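Local coordinates for protein member of s1p family of ribosomal proteins (Pyrococcus furiosus, PDB 5YH1) that probably acts as an exonuclease of the DHH family, this fragment being its manganese-binding DHH portion, at residues 32-37 and 200-205. Numbering follows the deposited sequence.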
# COMPACT_ATOMS: atom_id res chain seq x y z
N GLU A 32 -29.31 -23.25 24.24
CA GLU A 32 -30.27 -23.79 23.28
C GLU A 32 -29.92 -23.35 21.85
O GLU A 32 -30.19 -24.07 20.89
CB GLU A 32 -31.69 -23.36 23.66
CG GLU A 32 -32.24 -24.10 24.86
CD GLU A 32 -32.46 -25.58 24.57
OE1 GLU A 32 -33.39 -25.90 23.79
OE2 GLU A 32 -31.69 -26.42 25.10
N VAL A 33 -29.33 -22.17 21.73
CA VAL A 33 -28.89 -21.66 20.43
C VAL A 33 -27.82 -22.58 19.83
O VAL A 33 -27.95 -23.03 18.70
CB VAL A 33 -28.43 -20.20 20.51
CG1 VAL A 33 -27.85 -19.74 19.18
CG2 VAL A 33 -29.61 -19.32 20.90
N LEU A 34 -26.78 -22.89 20.60
CA LEU A 34 -25.75 -23.79 20.12
C LEU A 34 -26.32 -25.16 19.77
O LEU A 34 -25.97 -25.73 18.73
CB LEU A 34 -24.62 -23.94 21.13
CG LEU A 34 -23.69 -22.73 21.23
CD1 LEU A 34 -22.74 -22.90 22.40
CD2 LEU A 34 -22.91 -22.52 19.93
N GLU A 35 -27.21 -25.68 20.63
CA GLU A 35 -27.85 -26.97 20.38
C GLU A 35 -28.57 -26.96 19.04
O GLU A 35 -28.44 -27.89 18.27
CB GLU A 35 -28.83 -27.38 21.49
CG GLU A 35 -28.17 -27.76 22.80
CD GLU A 35 -27.20 -28.93 22.69
OE1 GLU A 35 -27.36 -29.78 21.78
OE2 GLU A 35 -26.29 -29.02 23.53
N ALA A 36 -29.31 -25.90 18.77
CA ALA A 36 -30.00 -25.76 17.50
C ALA A 36 -29.02 -25.64 16.30
O ALA A 36 -29.34 -26.06 15.19
CB ALA A 36 -30.96 -24.57 17.55
N LEU A 37 -27.83 -25.09 16.54
CA LEU A 37 -26.80 -24.92 15.49
C LEU A 37 -25.91 -26.14 15.31
O LEU A 37 -25.07 -26.17 14.42
CB LEU A 37 -25.90 -23.73 15.82
CG LEU A 37 -26.52 -22.34 15.75
CD1 LEU A 37 -25.51 -21.33 16.27
CD2 LEU A 37 -26.96 -22.00 14.33
N GLY A 200 -16.16 -15.59 17.85
CA GLY A 200 -15.14 -16.29 18.64
C GLY A 200 -15.72 -17.40 19.50
O GLY A 200 -15.05 -18.40 19.77
N MSE A 201 -16.96 -17.22 19.95
CA MSE A 201 -17.67 -18.27 20.68
C MSE A 201 -17.96 -19.38 19.71
O MSE A 201 -17.55 -20.52 19.92
CB MSE A 201 -18.96 -17.73 21.30
CG MSE A 201 -18.67 -16.80 22.47
SE MSE A 201 -20.27 -15.79 23.05
CE MSE A 201 -19.27 -14.18 23.58
N LEU A 202 -18.65 -19.06 18.63
CA LEU A 202 -18.98 -20.06 17.60
C LEU A 202 -17.75 -20.79 17.08
O LEU A 202 -17.76 -22.02 16.97
CB LEU A 202 -19.64 -19.38 16.41
CG LEU A 202 -20.96 -18.70 16.69
CD1 LEU A 202 -21.34 -17.81 15.51
CD2 LEU A 202 -22.04 -19.73 16.98
N ALA A 203 -16.70 -20.03 16.78
CA ALA A 203 -15.51 -20.59 16.15
C ALA A 203 -14.75 -21.50 17.09
O ALA A 203 -14.15 -22.49 16.66
CB ALA A 203 -14.61 -19.48 15.63
N THR A 204 -14.73 -21.14 18.37
CA THR A 204 -14.10 -22.00 19.36
C THR A 204 -14.83 -23.34 19.44
O THR A 204 -14.19 -24.39 19.47
CB THR A 204 -14.04 -21.33 20.75
OG1 THR A 204 -13.19 -20.17 20.68
CG2 THR A 204 -13.49 -22.28 21.79
N GLU A 205 -16.16 -23.32 19.42
CA GLU A 205 -16.92 -24.59 19.44
C GLU A 205 -16.66 -25.39 18.16
O GLU A 205 -16.36 -26.58 18.23
CB GLU A 205 -18.42 -24.36 19.66
CG GLU A 205 -18.78 -23.63 20.95
CD GLU A 205 -18.54 -24.42 22.24
OE1 GLU A 205 -18.12 -25.60 22.19
OE2 GLU A 205 -18.78 -23.87 23.33
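The carboxylate of E205 is the flat group of this contact, and L34 meets it obliquely: CD1 of L34, 4.2 Å from OE2 of E205, lies to one side of the carboxylate plane, beside OE2 and offset away from OE1 rather than over the face. The two side chains cross at about a right angle. In E205 the bend at chi2 (-69°) swings the carboxylate across the helix, leaving OE2 as its atom nearest to CD1 of L34. Polar partners from elsewhere in the chain grip the oxygens, with the hydroxyl of Y239 and the backbone N of L28 bonding to OE2 and R208 forming a salt bridge to OE1. F27 and Y239 also pack against L34, and F27 touches E205 as well.

The remaining contact is aliphatic. CD2 of L202 meets both leucines of helix 32-53, at 3.9 Å from CD1 of L37 and 4.2 Å from CD2 of L34. Branching at CG thus sends one methyl of L34 to E205 and the other to L202. The segment axes stay 12.2 Å apart at a crossing angle of -50°, a separation bridged by branched side-chain ends, with the backbones held well apart.

Next to this apolar patch is the metal site. L202 links the two leucines to the surroundings of the manganese ligand H163, whose side chain it approaches to about 4 Å, while the backbone N of G200 donates to OD1 of D67, another ligand. The buried carboxylate, touched by a methyl of L34 but gripped by three polar groups, is probably ionised, its charge balanced by R208.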